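Local coordinates for protein bacillaene synthase decarboxylase PksI (Bacillus subtilis, PDB 4Q1K) that catalyses, as a homotrimer, the decarboxylation of a carrier-tethered 3-methylglutaconyl group to 3-methylcrotonyl during biosynthesis of the antibiotic bacillaene, at residues B[40-45]-B[76-81]; B[118-123]-B[138-143]. The protein carries 1 engineered substitution. All blocks are in the same frame, centred on the assembly; numbering follows the deposited sequence.

Contact 1 of 2, residues B[40-45]-B[76-81]; sequences QDRTHK and GYDNYF
Y77 pushes its ring into the loop 40-45, where R42 lies across it. The methylene CG of R42 sits over one face, 4.0 Å from the centroid of the Y77 ring, and the extended chain carries the guanidinium back over the CB end of the tyrosine, NH1 coming within 3.5 Å of Y77 CD1. The guanidinium and ring planes are 49° apart, so the charged group leans over the ring and does not stack on it. At its edge, NH1 of R42 makes a long salt bridge of 3.6 Å to OD2 of D78; a water 2.8 Å from R42 NH1 accepts from it and donates to D78 OD1. The phenol oxygen of Y77 lies between the ends of the type I turn 42-45, 3.3 Å from CA of K45 and 3.6 Å from CA of R42. K45 packs on the second tyrosine: its CB makes a CH-pi contact squarely over the Y80 ring, 3.8 Å from the centroid, while bends at chi2 and chi3 (142° and 111°) fold the chain along the ring to bring CE within 3.3 Å of Y80 OH. D41, just before the turn, accepts at OD1 from N (an Asx motif) and ND1 of H44, while OD2 is hydrogen-bonded to S49 OG. The contact joins the loop between strand 34-39 and helix 50-65 to the type II' turn following strand 71-75, ahead of helix 87-94.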
# COMPACT_ATOMS: atom_id res chain seq x y z
N GLN B 40 23.12 20.35 10.31
CA GLN B 40 24.38 20.10 10.99
C GLN B 40 24.44 20.85 12.33
O GLN B 40 25.41 21.57 12.63
CB GLN B 40 25.59 20.38 10.09
CG GLN B 40 25.56 21.79 9.50
CD GLN B 40 26.80 22.17 8.67
OE1 GLN B 40 27.10 23.36 8.51
NE2 GLN B 40 27.53 21.17 8.17
N ASP B 41 23.40 20.64 13.14
CA ASP B 41 23.43 20.94 14.58
C ASP B 41 24.09 19.79 15.33
O ASP B 41 23.41 18.88 15.80
CB ASP B 41 22.04 21.26 15.10
CG ASP B 41 22.10 21.91 16.49
OD1 ASP B 41 23.04 21.59 17.24
OD2 ASP B 41 21.17 22.66 16.80
N ARG B 42 25.42 19.80 15.36
CA ARG B 42 26.21 18.73 15.94
C ARG B 42 26.02 18.64 17.47
O ARG B 42 25.94 17.55 17.97
CB ARG B 42 27.69 18.85 15.57
CG ARG B 42 27.91 18.93 14.07
CD ARG B 42 29.37 18.87 13.65
NE ARG B 42 29.31 19.17 12.22
CZ ARG B 42 29.61 18.36 11.23
NH1 ARG B 42 30.13 17.14 11.49
NH2 ARG B 42 29.43 18.80 9.98
N THR B 43 25.87 19.79 18.14
CA THR B 43 25.57 19.86 19.56
C THR B 43 24.32 19.06 19.88
O THR B 43 24.33 18.27 20.83
CB THR B 43 25.27 21.28 20.03
OG1 THR B 43 26.40 22.05 19.76
CG2 THR B 43 25.03 21.32 21.56
N HIS B 44 23.25 19.21 19.08
CA HIS B 44 22.03 18.48 19.37
C HIS B 44 21.76 17.24 18.52
O HIS B 44 20.63 16.74 18.49
CB HIS B 44 20.86 19.38 19.24
CG HIS B 44 20.91 20.54 20.18
ND1 HIS B 44 21.71 21.65 19.96
CD2 HIS B 44 20.25 20.77 21.35
CE1 HIS B 44 21.55 22.51 20.95
NE2 HIS B 44 20.68 22.01 21.81
N LYS B 45 22.77 16.75 17.79
CA LYS B 45 22.56 15.59 16.89
C LYS B 45 21.35 15.80 15.98
O LYS B 45 20.53 14.89 15.73
CB LYS B 45 22.40 14.33 17.73
CG LYS B 45 23.65 14.09 18.59
CD LYS B 45 23.22 13.57 19.95
CE LYS B 45 23.64 12.13 20.12
NZ LYS B 45 25.06 12.09 20.56
N GLY B 76 21.43 15.09 6.48
CA GLY B 76 22.01 15.38 7.81
C GLY B 76 23.54 15.44 7.74
O GLY B 76 24.11 15.77 6.69
N TYR B 77 24.22 15.12 8.85
CA TYR B 77 25.65 15.04 8.86
C TYR B 77 26.01 13.70 9.51
O TYR B 77 25.28 13.23 10.40
CB TYR B 77 26.29 16.27 9.63
CG TYR B 77 26.07 16.09 11.13
CD1 TYR B 77 27.09 15.52 11.95
CD2 TYR B 77 24.85 16.42 11.72
CE1 TYR B 77 26.89 15.29 13.32
CE2 TYR B 77 24.62 16.16 13.08
CZ TYR B 77 25.64 15.60 13.84
OH TYR B 77 25.41 15.35 15.19
N ASP B 78 27.16 13.16 9.07
CA ASP B 78 27.73 11.92 9.68
C ASP B 78 26.63 10.89 9.85
O ASP B 78 25.96 10.52 8.87
CB ASP B 78 28.41 12.25 11.03
CG ASP B 78 29.71 13.07 10.83
OD1 ASP B 78 30.17 13.21 9.67
OD2 ASP B 78 30.23 13.57 11.84
N ASN B 79 26.41 10.43 11.08
CA ASN B 79 25.41 9.41 11.35
C ASN B 79 23.97 9.85 11.73
O ASN B 79 23.17 9.04 12.19
CB ASN B 79 25.99 8.39 12.39
CG ASN B 79 26.35 9.08 13.71
OD1 ASN B 79 26.64 10.31 13.73
ND2 ASN B 79 26.31 8.32 14.81
N TYR B 80 23.59 11.13 11.58
CA TYR B 80 22.28 11.63 12.02
C TYR B 80 21.59 12.32 10.83
O TYR B 80 22.14 13.26 10.24
CB TYR B 80 22.49 12.73 13.11
CG TYR B 80 22.69 11.99 14.47
CD1 TYR B 80 21.57 11.49 15.14
CD2 TYR B 80 23.95 11.66 14.94
CE1 TYR B 80 21.70 10.75 16.31
CE2 TYR B 80 24.11 10.92 16.14
CZ TYR B 80 22.97 10.48 16.80
OH TYR B 80 23.00 9.73 17.97
N PHE B 81 20.41 11.89 10.54
CA PHE B 81 19.58 12.68 9.64
C PHE B 81 18.89 13.79 10.53
O PHE B 81 19.12 14.98 10.39
CB PHE B 81 18.47 11.80 8.97
CG PHE B 81 17.49 12.60 8.15
CD1 PHE B 81 17.93 13.23 6.94
CD2 PHE B 81 16.15 12.77 8.58
CE1 PHE B 81 17.01 13.98 6.14
CE2 PHE B 81 15.23 13.53 7.83
CZ PHE B 81 15.67 14.12 6.62
O HOH W 1 31.23 15.51 9.45

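Contact 2 of 2, residues B[118-123]-B[138-143]; sequences AAMQGH and VILSRE
I139 N donates to A118 O at 2.9 Å, and I139 O accepts from M120 N at 3.0 Å, so one residue of strand 137-141 is held through both its backbone polar groups by residues flanking A119. The segments 118-120 and 138-141 run parallel, their axes 5.0 Å apart at closest and 5° from alignment. Farther along, the S141 hydroxyl donates to E143 OE1 at 2.8 Å, meeting the oxygen from above the carboxylate plane, and OG is also hydrogen-bonded to S144 OG; E143 OE1 accepts from R201 N. CB of S141 lies 3.2 Å from the carbonyl oxygen of Q121, which accepts a bond from R201. On the face carrying A118, M120, V138 and L140, the methionine supplies most of the packing. With CG beside its backbone N (chi1 -58°) and the rest extended, its SD lies alongside L140 and touches CD2 at 3.9 Å, while the terminal CE reaches back to CG1 of V138 at 3.8 Å. A119 and I139 project from the other face, against helix 201-215. Between these parallel neighbours the chain runs through strand 123-125 of a second sheet, then helix 127-133, a beta-beta-alpha turn of the spiral that characterises the crotonase fold.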
# COMPACT_ATOMS: atom_id res chain seq x y z
N ALA B 118 14.52 13.44 0.63
CA ALA B 118 15.05 13.29 2.02
C ALA B 118 16.12 12.18 1.98
O ALA B 118 15.79 10.95 1.86
CB ALA B 118 13.93 12.80 2.94
N ALA B 119 17.37 12.61 1.94
CA ALA B 119 18.52 11.66 1.90
C ALA B 119 18.85 11.37 3.40
O ALA B 119 19.69 12.09 4.02
CB ALA B 119 19.69 12.34 1.16
N MET B 120 18.24 10.35 3.95
CA MET B 120 18.33 10.06 5.41
C MET B 120 19.50 9.12 5.56
O MET B 120 19.34 7.86 5.71
CB MET B 120 17.01 9.43 5.89
CG MET B 120 15.80 10.33 5.62
SD MET B 120 14.42 9.65 6.65
CE MET B 120 13.11 10.57 6.06
N GLN B 121 20.71 9.71 5.48
CA GLN B 121 21.96 8.90 5.52
C GLN B 121 22.24 8.41 6.98
O GLN B 121 23.04 7.48 7.19
CB GLN B 121 23.15 9.71 4.97
CG GLN B 121 23.95 10.54 5.98
CD GLN B 121 23.13 11.59 6.78
OE1 GLN B 121 22.03 12.03 6.38
NE2 GLN B 121 23.66 11.93 7.94
N GLY B 122 21.64 9.11 7.93
CA GLY B 122 21.78 8.78 9.37
C GLY B 122 20.45 8.54 10.05
O GLY B 122 19.40 8.39 9.39
N HIS B 123 20.49 8.45 11.37
CA HIS B 123 19.27 8.09 12.11
C HIS B 123 18.15 9.12 11.97
O HIS B 123 18.42 10.34 11.86
CB HIS B 123 19.59 7.94 13.58
CG HIS B 123 20.75 7.03 13.81
ND1 HIS B 123 21.95 7.46 14.38
CD2 HIS B 123 20.93 5.74 13.47
CE1 HIS B 123 22.79 6.44 14.44
NE2 HIS B 123 22.19 5.39 13.89
N VAL B 138 12.04 9.42 -0.60
CA VAL B 138 12.78 9.21 0.71
C VAL B 138 13.86 8.16 0.50
O VAL B 138 13.55 7.14 -0.07
CB VAL B 138 11.79 8.71 1.78
CG1 VAL B 138 12.59 8.30 3.08
CG2 VAL B 138 10.71 9.83 2.05
N ILE B 139 15.08 8.33 0.98
CA ILE B 139 16.09 7.24 0.83
C ILE B 139 16.59 6.93 2.23
O ILE B 139 16.92 7.85 2.94
CB ILE B 139 17.32 7.79 0.04
CG1 ILE B 139 16.88 8.27 -1.37
CG2 ILE B 139 18.38 6.66 -0.13
CD1 ILE B 139 17.89 9.31 -1.95
N LEU B 140 16.66 5.68 2.65
CA LEU B 140 17.15 5.36 3.95
C LEU B 140 18.56 4.72 3.89
O LEU B 140 18.93 4.21 2.84
CB LEU B 140 16.25 4.31 4.64
CG LEU B 140 14.74 4.62 4.69
CD1 LEU B 140 14.05 3.42 5.41
CD2 LEU B 140 14.48 5.96 5.39
N SER B 141 19.25 4.75 5.03
CA SER B 141 20.52 4.05 5.18
C SER B 141 20.28 2.69 5.88
O SER B 141 19.54 2.55 6.87
CB SER B 141 21.43 4.89 6.08
OG SER B 141 22.26 4.03 6.89
N ARG B 142 20.93 1.66 5.35
CA ARG B 142 20.71 0.36 5.87
C ARG B 142 21.04 0.21 7.37
O ARG B 142 20.38 -0.56 8.12
CB ARG B 142 21.67 -0.58 5.04
CG ARG B 142 21.29 -2.04 5.15
CD ARG B 142 22.10 -2.97 4.19
NE ARG B 142 21.94 -2.70 2.74
CZ ARG B 142 22.82 -3.16 1.83
NH1 ARG B 142 23.87 -3.87 2.22
NH2 ARG B 142 22.64 -2.95 0.54
N GLU B 143 22.14 0.90 7.80
CA GLU B 143 22.68 0.68 9.13
C GLU B 143 22.17 1.74 10.15
O GLU B 143 22.38 1.60 11.35
CB GLU B 143 24.24 0.57 9.08
CG GLU B 143 24.97 1.84 8.69
CD GLU B 143 25.22 1.92 7.17
OE1 GLU B 143 24.19 2.07 6.37
OE2 GLU B 143 26.40 1.83 6.74

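Contact 1 is partly buried and lies among loops, whereas contact 2 is buried throughout, within the central sheet. Their chemistry follows: tyrosine faces, aliphatic parts of charged side chains and a water-assisted ion pair in the first, parallel-strand backbone bonding and apolar packing in the second. The two centres are about 13 Å apart and the segments 76-81 and 118-123 meet directly. F81 N lies 2.8 Å from H123 O and N79 O 2.9 Å from H123 N, both probable hydrogen bonds, and Q121 bonds through its amide to backbone atoms of G76, D78 and Y80. The turn after strand 71-75 is thus tied to the end of strand 116-120, its neighbour in the sheet.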